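Local coordinates for NikO protein (Streptomyces tendae, PDB 4FQD), which acts as an enolpyruvyl transferase of the EPSP synthase family, essential in nikkomycin biosynthesis, at residues G26-S31 and V446-D451; L347-A352 and A412-L417; A418-P423 and A450-T455. The protein carries 4 engineered substitutions. All coordinates share one frame; numbering follows the deposited sequence.

Contact 1 (G26-S31 and V446-D451)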
ATOM      1  N   GLY A  26     -19.008  29.584   3.671  1.00 22.70           N
ATOM      2  CA  GLY A  26     -20.082  29.641   2.697  1.00 20.65           C
ATOM      3  C   GLY A  26     -20.476  28.265   2.196  1.00 31.72           C
ATOM      4  O   GLY A  26     -20.242  27.258   2.865  1.00 26.31           O
ATOM      5  N   ALA A  27     -21.077  28.225   1.012  1.00 28.84           N
ATOM      6  CA  ALA A  27     -21.493  26.967   0.409  1.00 30.28           C
ATOM      7  C   ALA A  27     -20.934  26.831  -1.001  1.00 29.98           C
ATOM      8  O   ALA A  27     -20.748  27.824  -1.704  1.00 21.64           O
ATOM      9  CB  ALA A  27     -23.009  26.861   0.393  1.00 28.71           C
ATOM     10  N   VAL A  28     -20.660  25.595  -1.405  1.00 21.43           N
ATOM     11  CA  VAL A  28     -20.170  25.320  -2.749  1.00 24.76           C
ATOM     12  C   VAL A  28     -21.049  24.287  -3.444  1.00 22.30           C
ATOM     13  O   VAL A  28     -21.514  23.332  -2.821  1.00 19.12           O
ATOM     14  CB  VAL A  28     -18.710  24.817  -2.733  1.00 22.71           C
ATOM     15  CG1 VAL A  28     -17.762  25.943  -2.361  1.00 25.72           C
ATOM     16  CG2 VAL A  28     -18.557  23.645  -1.777  1.00 16.95           C
ATOM     17  N   ARG A  29     -21.285  24.487  -4.736  1.00 22.72           N
ATOM     18  CA  ARG A  29     -22.024  23.511  -5.524  1.00 32.34           C
ATOM     19  C   ARG A  29     -21.097  22.832  -6.523  1.00 23.07           C
ATOM     20  O   ARG A  29     -20.324  23.490  -7.222  1.00 23.50           O
ATOM     21  CB  ARG A  29     -23.221  24.157  -6.233  1.00 27.94           C
ATOM     22  CG  ARG A  29     -22.865  25.303  -7.163  1.00 33.88           C
ATOM     23  CD  ARG A  29     -24.100  25.852  -7.860  1.00 56.45           C
ATOM     24  NE  ARG A  29     -24.762  24.848  -8.691  1.00 52.73           N
ATOM     25  CZ  ARG A  29     -26.059  24.563  -8.628  1.00 55.48           C
ATOM     26  NH1 ARG A  29     -26.842  25.206  -7.771  1.00 58.85           N
ATOM     27  NH2 ARG A  29     -26.577  23.635  -9.423  1.00 50.36           N
ATOM     28  N   THR A  30     -21.171  21.508  -6.577  1.00 22.91           N
ATOM     29  CA  THR A  30     -20.305  20.734  -7.454  1.00 23.14           C
ATOM     30  C   THR A  30     -20.854  20.670  -8.871  1.00 17.99           C
ATOM     31  O   THR A  30     -22.046  20.878  -9.099  1.00 16.41           O
ATOM     32  CB  THR A  30     -20.121  19.297  -6.930  1.00 17.98           C
ATOM     33  OG1 THR A  30     -21.401  18.663  -6.815  1.00 11.27           O
ATOM     34  CG2 THR A  30     -19.441  19.306  -5.571  1.00 13.45           C
ATOM     35  N   SER A  31     -19.972  20.386  -9.822  1.00 21.01           N
ATOM     36  CA  SER A  31     -20.380  20.147 -11.198  1.00 18.34           C
ATOM     37  C   SER A  31     -20.333  18.650 -11.478  1.00 18.76           C
ATOM     38  O   SER A  31     -19.792  17.881 -10.683  1.00 14.70           O
ATOM     39  CB  SER A  31     -19.475  20.902 -12.171  1.00 21.76           C
ATOM     40  OG  SER A  31     -19.611  22.304 -12.009  1.00 21.84           O
ATOM     41  N   VAL A 446     -12.449  32.294  -4.137  1.00 16.85           N
ATOM     42  CA  VAL A 446     -12.563  33.717  -3.824  1.00 17.34           C
ATOM     43  C   VAL A 446     -13.944  34.029  -3.249  1.00 22.60           C
ATOM     44  O   VAL A 446     -14.086  34.854  -2.345  1.00 22.59           O
ATOM     45  CB  VAL A 446     -12.306  34.584  -5.079  1.00 21.01           C
ATOM     46  CG1 VAL A 446     -12.752  36.023  -4.856  1.00 12.46           C
ATOM     47  CG2 VAL A 446     -10.835  34.527  -5.472  1.00 14.87           C
ATOM     48  N   LYS A 447     -14.953  33.339  -3.770  1.00 17.81           N
ATOM     49  CA  LYS A 447     -16.325  33.499  -3.314  1.00 19.07           C
ATOM     50  C   LYS A 447     -16.465  33.104  -1.844  1.00 23.15           C
ATOM     51  O   LYS A 447     -17.347  33.597  -1.140  1.00 21.90           O
ATOM     52  CB  LYS A 447     -17.256  32.647  -4.178  1.00 19.97           C
ATOM     53  CG  LYS A 447     -18.717  33.045  -4.117  1.00 27.51           C
ATOM     54  CD  LYS A 447     -19.565  32.113  -4.967  1.00 55.81           C
ATOM     55  CE  LYS A 447     -19.090  32.088  -6.413  1.00 48.72           C
ATOM     56  NZ  LYS A 447     -19.857  31.105  -7.228  1.00 49.01           N
ATOM     57  N   LEU A 448     -15.587  32.216  -1.387  1.00 19.51           N
ATOM     58  CA  LEU A 448     -15.610  31.753  -0.004  1.00 18.18           C
ATOM     59  C   LEU A 448     -14.786  32.653   0.914  1.00 19.22           C
ATOM     60  O   LEU A 448     -14.786  32.473   2.131  1.00 22.09           O
ATOM     61  CB  LEU A 448     -15.103  30.312   0.089  1.00 20.59           C
ATOM     62  CG  LEU A 448     -15.906  29.243  -0.653  1.00 16.79           C
ATOM     63  CD1 LEU A 448     -15.227  27.889  -0.521  1.00 16.06           C
ATOM     64  CD2 LEU A 448     -17.332  29.185  -0.131  1.00 14.71           C
ATOM     65  N   GLY A 449     -14.080  33.614   0.327  1.00 15.39           N
ATOM     66  CA  GLY A 449     -13.303  34.566   1.101  1.00 15.87           C
ATOM     67  C   GLY A 449     -11.821  34.544   0.784  1.00 18.30           C
ATOM     68  O   GLY A 449     -11.039  35.285   1.380  1.00 14.52           O
ATOM     69  N   ALA A 450     -11.432  33.692  -0.159  1.00 16.48           N
ATOM     70  CA  ALA A 450     -10.030  33.569  -0.543  1.00 17.23           C
ATOM     71  C   ALA A 450      -9.540  34.812  -1.277  1.00 19.08           C
ATOM     72  O   ALA A 450     -10.279  35.422  -2.049  1.00 26.02           O
ATOM     73  CB  ALA A 450      -9.819  32.331  -1.400  1.00 13.54           C
ATOM     74  N   ASP A 451      -8.289  35.184  -1.028  1.00 18.54           N
ATOM     75  CA  ASP A 451      -7.690  36.334  -1.690  1.00 20.19           C
ATOM     76  C   ASP A 451      -6.770  35.881  -2.818  1.00 17.91           C
ATOM     77  O   ASP A 451      -5.559  35.756  -2.636  1.00 19.36           O
ATOM     78  CB  ASP A 451      -6.924  37.198  -0.686  1.00 22.02           C
ATOM     79  CG  ASP A 451      -6.479  38.523  -1.276  1.00 27.72           C
ATOM     80  OD1 ASP A 451      -6.994  38.902  -2.349  1.00 34.85           O
ATOM     81  OD2 ASP A 451      -5.621  39.191  -0.662  1.00 32.36           O
TER

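Contact 2 (L347-A352 and A412-L417)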
ATOM      1  N   LEU A 347      -4.886  14.062  -0.420  1.00 13.24           N
ATOM      2  CA  LEU A 347      -4.669  13.260   0.774  1.00  9.34           C
ATOM      3  C   LEU A 347      -3.261  13.487   1.312  1.00 12.85           C
ATOM      4  O   LEU A 347      -3.014  13.362   2.513  1.00 10.76           O
ATOM      5  CB  LEU A 347      -4.896  11.780   0.468  1.00  9.61           C
ATOM      6  CG  LEU A 347      -6.309  11.434  -0.006  1.00 12.41           C
ATOM      7  CD1 LEU A 347      -6.403   9.976  -0.419  1.00 14.83           C
ATOM      8  CD2 LEU A 347      -7.323  11.752   1.080  1.00 12.31           C
ATOM      9  N   ALA A 348      -2.342  13.823   0.413  1.00 11.53           N
ATOM     10  CA  ALA A 348      -0.971  14.136   0.795  1.00 10.48           C
ATOM     11  C   ALA A 348      -0.930  15.436   1.587  1.00 12.11           C
ATOM     12  O   ALA A 348      -0.190  15.557   2.562  1.00 15.09           O
ATOM     13  CB  ALA A 348      -0.087  14.237  -0.437  1.00  9.19           C
ATOM     14  N   LEU A 349      -1.732  16.406   1.160  1.00  8.32           N
ATOM     15  CA  LEU A 349      -1.812  17.689   1.848  1.00 12.86           C
ATOM     16  C   LEU A 349      -2.424  17.519   3.234  1.00 13.32           C
ATOM     17  O   LEU A 349      -1.988  18.151   4.197  1.00 14.32           O
ATOM     18  CB  LEU A 349      -2.629  18.689   1.026  1.00 10.89           C
ATOM     19  CG  LEU A 349      -2.807  20.084   1.629  1.00  9.62           C
ATOM     20  CD1 LEU A 349      -1.459  20.702   1.967  1.00  6.81           C
ATOM     21  CD2 LEU A 349      -3.586  20.978   0.678  1.00  8.53           C
ATOM     22  N   LEU A 350      -3.436  16.661   3.328  1.00 12.10           N
ATOM     23  CA  LEU A 350      -4.061  16.351   4.608  1.00 11.69           C
ATOM     24  C   LEU A 350      -3.075  15.644   5.530  1.00 11.85           C
ATOM     25  O   LEU A 350      -3.127  15.804   6.749  1.00 11.92           O
ATOM     26  CB  LEU A 350      -5.301  15.478   4.404  1.00 10.50           C
ATOM     27  CG  LEU A 350      -6.523  16.147   3.774  1.00 12.98           C
ATOM     28  CD1 LEU A 350      -7.589  15.114   3.446  1.00 12.31           C
ATOM     29  CD2 LEU A 350      -7.081  17.216   4.700  1.00 10.94           C
ATOM     30  N   GLY A 351      -2.174  14.866   4.937  1.00  9.51           N
ATOM     31  CA  GLY A 351      -1.167  14.145   5.691  1.00  9.30           C
ATOM     32  C   GLY A 351      -0.171  15.067   6.367  1.00 13.37           C
ATOM     33  O   GLY A 351       0.449  14.702   7.367  1.00 11.56           O
ATOM     34  N   ALA A 352      -0.019  16.271   5.822  1.00 11.21           N
ATOM     35  CA  ALA A 352       0.881  17.266   6.392  1.00 13.28           C
ATOM     36  C   ALA A 352       0.360  17.773   7.732  1.00 12.44           C
ATOM     37  O   ALA A 352       1.102  18.367   8.514  1.00  9.14           O
ATOM     38  CB  ALA A 352       1.075  18.423   5.424  1.00 11.00           C
ATOM     39  N   ALA A 412      -2.090  21.739  -9.636  1.00 18.38           N
ATOM     40  CA  ALA A 412      -2.461  23.146  -9.555  1.00 19.74           C
ATOM     41  C   ALA A 412      -3.469  23.386  -8.437  1.00 17.13           C
ATOM     42  O   ALA A 412      -3.406  24.395  -7.733  1.00 15.68           O
ATOM     43  CB  ALA A 412      -3.021  23.622 -10.885  1.00 19.44           C
ATOM     44  N   ALA A 413      -4.399  22.450  -8.278  1.00 12.50           N
ATOM     45  CA  ALA A 413      -5.443  22.572  -7.270  1.00 13.34           C
ATOM     46  C   ALA A 413      -4.886  22.450  -5.854  1.00 13.47           C
ATOM     47  O   ALA A 413      -5.201  23.264  -4.987  1.00 12.80           O
ATOM     48  CB  ALA A 413      -6.531  21.532  -7.506  1.00 13.03           C
ATOM     49  N   VAL A 414      -4.057  21.437  -5.626  1.00 12.27           N
ATOM     50  CA  VAL A 414      -3.528  21.177  -4.291  1.00 14.32           C
ATOM     51  C   VAL A 414      -2.520  22.243  -3.848  1.00 11.38           C
ATOM     52  O   VAL A 414      -2.398  22.535  -2.658  1.00 14.38           O
ATOM     53  CB  VAL A 414      -2.912  19.757  -4.179  1.00 16.88           C
ATOM     54  CG1 VAL A 414      -1.608  19.663  -4.961  1.00 14.49           C
ATOM     55  CG2 VAL A 414      -2.696  19.379  -2.719  1.00 13.44           C
ATOM     56  N   LEU A 415      -1.812  22.833  -4.807  1.00  9.94           N
ATOM     57  CA  LEU A 415      -0.877  23.910  -4.501  1.00 12.80           C
ATOM     58  C   LEU A 415      -1.636  25.172  -4.116  1.00 16.55           C
ATOM     59  O   LEU A 415      -1.223  25.913  -3.224  1.00 14.34           O
ATOM     60  CB  LEU A 415       0.042  24.191  -5.690  1.00 10.65           C
ATOM     61  CG  LEU A 415       1.118  23.142  -5.977  1.00 14.46           C
ATOM     62  CD1 LEU A 415       1.973  23.559  -7.162  1.00 10.58           C
ATOM     63  CD2 LEU A 415       1.971  22.907  -4.744  1.00 14.66           C
ATOM     64  N   LEU A 416      -2.751  25.405  -4.799  1.00 13.74           N
ATOM     65  CA  LEU A 416      -3.587  26.567  -4.534  1.00 13.43           C
ATOM     66  C   LEU A 416      -4.207  26.485  -3.143  1.00 12.97           C
ATOM     67  O   LEU A 416      -4.311  27.491  -2.442  1.00 13.39           O
ATOM     68  CB  LEU A 416      -4.680  26.688  -5.599  1.00 12.22           C
ATOM     69  CG  LEU A 416      -5.633  27.877  -5.487  1.00 13.99           C
ATOM     70  CD1 LEU A 416      -4.857  29.180  -5.393  1.00 16.49           C
ATOM     71  CD2 LEU A 416      -6.581  27.903  -6.676  1.00 10.90           C
ATOM     72  N   LEU A 417      -4.611  25.283  -2.746  1.00 11.92           N
ATOM     73  CA  LEU A 417      -5.195  25.068  -1.427  1.00 10.95           C
ATOM     74  C   LEU A 417      -4.152  25.249  -0.332  1.00 12.07           C
ATOM     75  O   LEU A 417      -4.428  25.843   0.711  1.00 12.77           O
ATOM     76  CB  LEU A 417      -5.813  23.672  -1.331  1.00  7.94           C
ATOM     77  CG  LEU A 417      -6.986  23.366  -2.262  1.00 10.84           C
ATOM     78  CD1 LEU A 417      -7.504  21.958  -2.019  1.00 10.31           C
ATOM     79  CD2 LEU A 417      -8.095  24.391  -2.087  1.00  8.26           C
TER

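Contact 3 (A418-P423 and A450-T455)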
ATOM      1  N   ALA A 418      -2.953  24.730  -0.575  1.00 10.21           N
ATOM      2  CA  ALA A 418      -1.861  24.832   0.384  1.00  9.37           C
ATOM      3  C   ALA A 418      -1.385  26.275   0.526  1.00 13.36           C
ATOM      4  O   ALA A 418      -1.016  26.711   1.616  1.00 13.48           O
ATOM      5  CB  ALA A 418      -0.710  23.928  -0.027  1.00  9.84           C
ATOM      6  N   ALA A 419      -1.399  27.010  -0.581  1.00 10.89           N
ATOM      7  CA  ALA A 419      -0.990  28.411  -0.578  1.00  9.92           C
ATOM      8  C   ALA A 419      -1.950  29.265   0.243  1.00 14.51           C
ATOM      9  O   ALA A 419      -1.540  30.232   0.885  1.00 16.36           O
ATOM     10  CB  ALA A 419      -0.894  28.938  -2.000  1.00  9.12           C
ATOM     11  N   LEU A 420      -3.228  28.901   0.219  1.00 13.00           N
ATOM     12  CA  LEU A 420      -4.250  29.634   0.962  1.00 12.67           C
ATOM     13  C   LEU A 420      -4.096  29.459   2.471  1.00 15.59           C
ATOM     14  O   LEU A 420      -4.685  30.204   3.254  1.00 14.66           O
ATOM     15  CB  LEU A 420      -5.649  29.201   0.517  1.00 10.60           C
ATOM     16  CG  LEU A 420      -6.094  29.671  -0.868  1.00 15.12           C
ATOM     17  CD1 LEU A 420      -7.401  29.004  -1.270  1.00 12.97           C
ATOM     18  CD2 LEU A 420      -6.234  31.186  -0.898  1.00 10.11           C
ATOM     19  N   ALA A 421      -3.305  28.470   2.875  1.00 13.76           N
ATOM     20  CA  ALA A 421      -3.048  28.229   4.289  1.00 14.65           C
ATOM     21  C   ALA A 421      -1.880  29.076   4.781  1.00 14.67           C
ATOM     22  O   ALA A 421      -1.785  29.389   5.967  1.00 24.90           O
ATOM     23  CB  ALA A 421      -2.775  26.755   4.533  1.00 14.00           C
ATOM     24  N   VAL A 422      -0.995  29.447   3.861  1.00 12.87           N
ATOM     25  CA  VAL A 422       0.192  30.226   4.197  1.00 18.99           C
ATOM     26  C   VAL A 422      -0.134  31.699   4.424  1.00 18.37           C
ATOM     27  O   VAL A 422      -0.621  32.377   3.521  1.00 16.83           O
ATOM     28  CB  VAL A 422       1.262  30.117   3.092  1.00 15.51           C
ATOM     29  CG1 VAL A 422       2.406  31.080   3.363  1.00 16.09           C
ATOM     30  CG2 VAL A 422       1.769  28.687   2.983  1.00 15.54           C
ATOM     31  N   PRO A 423       0.148  32.202   5.635  1.00 20.88           N
ATOM     32  CA  PRO A 423      -0.113  33.603   5.982  1.00 22.87           C
ATOM     33  C   PRO A 423       0.866  34.555   5.296  1.00 22.49           C
ATOM     34  O   PRO A 423       1.703  35.167   5.959  1.00 26.95           O
ATOM     35  CB  PRO A 423       0.097  33.627   7.497  1.00 13.79           C
ATOM     36  CG  PRO A 423       1.079  32.535   7.749  1.00 18.35           C
ATOM     37  CD  PRO A 423       0.750  31.457   6.754  1.00 18.31           C
ATOM     38  N   ALA A 450     -11.432  33.692  -0.159  1.00 16.48           N
ATOM     39  CA  ALA A 450     -10.030  33.569  -0.543  1.00 17.23           C
ATOM     40  C   ALA A 450      -9.540  34.812  -1.277  1.00 19.08           C
ATOM     41  O   ALA A 450     -10.279  35.422  -2.049  1.00 26.02           O
ATOM     42  CB  ALA A 450      -9.819  32.331  -1.400  1.00 13.54           C
ATOM     43  N   ASP A 451      -8.289  35.184  -1.028  1.00 18.54           N
ATOM     44  CA  ASP A 451      -7.690  36.334  -1.690  1.00 20.19           C
ATOM     45  C   ASP A 451      -6.770  35.881  -2.818  1.00 17.91           C
ATOM     46  O   ASP A 451      -5.559  35.756  -2.636  1.00 19.36           O
ATOM     47  CB  ASP A 451      -6.924  37.198  -0.686  1.00 22.02           C
ATOM     48  CG  ASP A 451      -6.479  38.523  -1.276  1.00 27.72           C
ATOM     49  OD1 ASP A 451      -6.994  38.902  -2.349  1.00 34.85           O
ATOM     50  OD2 ASP A 451      -5.621  39.191  -0.662  1.00 32.36           O
ATOM     51  N   ILE A 452      -7.359  35.629  -3.983  1.00 18.66           N
ATOM     52  CA  ILE A 452      -6.606  35.199  -5.155  1.00 21.28           C
ATOM     53  C   ILE A 452      -6.765  36.216  -6.279  1.00 20.00           C
ATOM     54  O   ILE A 452      -7.883  36.591  -6.632  1.00 20.71           O
ATOM     55  CB  ILE A 452      -7.074  33.818  -5.651  1.00 19.67           C
ATOM     56  CG1 ILE A 452      -7.170  32.835  -4.481  1.00 14.74           C
ATOM     57  CG2 ILE A 452      -6.137  33.292  -6.732  1.00 14.78           C
ATOM     58  CD1 ILE A 452      -7.718  31.482  -4.864  1.00 15.90           C
ATOM     59  N   ARG A 453      -5.644  36.659  -6.836  1.00 24.90           N
ATOM     60  CA  ARG A 453      -5.660  37.700  -7.857  1.00 23.24           C
ATOM     61  C   ARG A 453      -4.990  37.235  -9.147  1.00 25.39           C
ATOM     62  O   ARG A 453      -4.017  36.484  -9.115  1.00 21.02           O
ATOM     63  CB  ARG A 453      -4.966  38.957  -7.330  1.00 26.94           C
ATOM     64  CG  ARG A 453      -5.456  39.395  -5.959  1.00 39.09           C
ATOM     65  CD  ARG A 453      -4.570  40.473  -5.361  1.00 35.31           C
ATOM     66  NE  ARG A 453      -4.921  40.744  -3.970  1.00 38.33           N
ATOM     67  CZ  ARG A 453      -4.289  41.616  -3.193  1.00 48.74           C
ATOM     68  NH1 ARG A 453      -3.264  42.310  -3.669  1.00 46.59           N
ATOM     69  NH2 ARG A 453      -4.679  41.794  -1.939  1.00 47.59           N
ATOM     70  N   HIS A 454      -5.522  37.684 -10.281  1.00 26.03           N
ATOM     71  CA  HIS A 454      -4.936  37.372 -11.581  1.00 24.76           C
ATOM     72  C   HIS A 454      -3.934  38.446 -11.993  1.00 28.25           C
ATOM     73  O   HIS A 454      -4.307  39.595 -12.229  1.00 37.68           O
ATOM     74  CB  HIS A 454      -6.024  37.240 -12.649  1.00 21.61           C
ATOM     75  CG  HIS A 454      -6.887  36.026 -12.486  1.00 24.62           C
ATOM     76  ND1 HIS A 454      -6.604  34.824 -13.095  1.00 25.65           N
ATOM     77  CD2 HIS A 454      -8.029  35.834 -11.784  1.00 29.09           C
ATOM     78  CE1 HIS A 454      -7.531  33.942 -12.777  1.00 22.95           C
ATOM     79  NE2 HIS A 454      -8.410  34.527 -11.981  1.00 26.16           N
ATOM     80  N   THR A 455      -2.662  38.070 -12.073  1.00 25.46           N
ATOM     81  CA  THR A 455      -1.610  39.008 -12.445  1.00 30.63           C
ATOM     82  C   THR A 455      -0.790  38.485 -13.619  1.00 30.15           C
ATOM     83  O   THR A 455      -1.214  37.574 -14.329  1.00 29.07           O
ATOM     84  CB  THR A 455      -0.660  39.291 -11.267  1.00 33.70           C
ATOM     85  OG1 THR A 455      -0.054  38.067 -10.835  1.00 37.91           O
ATOM     86  CG2 THR A 455      -1.417  39.916 -10.105  1.00 34.06           C
TER

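Contact 1 (G26-S31 and V446-D451)
Leu-448 overlaps Val-28 with the forked end of its side chain, CD1 lying 3.7 Å from Val-28 CG1 and CD2 4.0 Å from the same Val-28 methyl. The leucine stands at a Schellman motif that ends helix 441-447, and the valine lies in strand 27-29, an outermost strand of a four-stranded mixed sheet in the beta/alpha inverse barrel fold. The two side chains cross at about a right angle, and a single valine methyl fits against the fork. Leu-448 CG sits opposite its own carbonyl carbon (chi1 -62°), and chi2 near 180° extends CD1 toward Val-28 while CD2 branches toward Gly-26. CD2 goes on past the valine to the backbone. It lies 4.0 Å from Gly-26 CA and is equally far from Ala-27 O, both at ordinary van der Waals range. No hydrogen bond joins the two segments. Gly-26, with phi at 128°, takes a backbone shape that suits glycine, and the methylene it presents to CD2 lets the leucine come up against the main chain just before the strand. Trp-271 of helix 265-278 touches both Val-28 and Leu-448 and so joins the same apolar cluster, while Gly-26 and Ala-27 lie at the exposed margin. Strand 27-29 itself is bonded through Val-28 to Arg-284 and Thr-286 of strand 283-286, and Leu-448 has a backbone bond to Ser-25. The turn that carries the leucine is closed by Gly-449, whose positive phi reverses the chain and whose N donates to Val-446 O at 2.9 Å.

Contact 2 (L347-A352 and A412-L417)
Leu-349 and Val-414 meet as branched aliphatic chains with no flat side-chain group between them, so there is no ring face or edge here; the one planar element touched is the peptide carbonyl of Val-414. Leu-349 CB rests 3.8 Å from Val-414 CG2, and the leucine methyl CD2 lies 3.9 Å from that same valine methyl. CD2 also comes within 3.9 Å of Val-414 O, and so reaches past the side chain to the helix backbone. The two side chains slide past each other in opposite directions, each running toward the other's helix. Both owe this reach to the same torsional choice: Leu-349 CG and Val-414 CG2 each point opposite their backbone N (chi1 180° for the leucine). One turn further along, Leu-417 adds its CB, 4.0 Å from Leu-349 CD2, so that this leucine methyl rests against both Val-414 and Leu-417 on the face of helix 409-419. All three residues are buried; the side-chain packing is apolar, and no hydrogen bond crosses it. It joins helices 344-351 and 409-419 in the interior of the inverse barrel. Helix 265-278 packs against both, through Cys-273 and Leu-277 on Leu-349 and Ala-274 on Leu-417. Helix 441-447 covers another part of helix 409-419 at Leu-416, and helix 298-307 lies against Leu-347 and Leu-350.

Contact 3 (A418-P423 and A450-T455)
Leu-420 contributes most of the buried surface, followed by Ala-450 and Ile-452. Its methyl CD2 lies 3.8 Å from Ala-450 CB, and CD1 follows at 4.1 Å from the same CB, so the alanine methyl faces the fork of the leucine. CD2 also reaches Ile-452 CG1 at 4.1 Å, the leucine and isoleucine side chains crossing at about a right angle. With CG set opposite the carbonyl carbon (chi1 -72°), Leu-420 extends its methyls from the C-terminal end region of helix 409-419 to the start of strand 451-456. This is helix-on-sheet packing in the EPSP synthase fold: the strand pairs antiparallel with strand 14-19 at the edge of a four-stranded mixed sheet, and Ile-18 of that partner also touches Leu-420. Leu-445 of helix 441-447 packs on Leu-420, and Val-442 and Val-446 of the same helix pack on Ile-452. Asp-451 and Arg-453 alternate with Ile-452 along the strand and form a salt bridge with each other. Arg-453 NE donates to Asp-451 OD1 at 3.2 Å, nearly straight at 165°, on the syn side but 27° out of the carboxylate plane and close to the guanidinium plane, while Arg-453 NH2 makes a weaker, more bent bond to Asp-451 OD2 at 3.0 Å.

Contact 2 is wholly buried between two helices, contact 3 is a buried junction of helix end and edge strand, and contact 1 is half exposed at the rim of a different sheet. Contacts 2 and 3 share helix 409-419 and touch through Leu-416 CD1 and Ile-452 CD1, 3.7 Å apart. Contacts 1 and 3 share Ala-450 and Asp-451, where the chain passes from helix 441-447 into strand 451-456. Contacts 1 and 2 do not touch, but helix 265-278 packs on both, with Trp-271 beside the first and Cys-273 and Ala-274 beside the second. Across each contact the packing is apolar; the Asp-451 to Arg-453 salt bridge lies within strand 451-456, not across the interface.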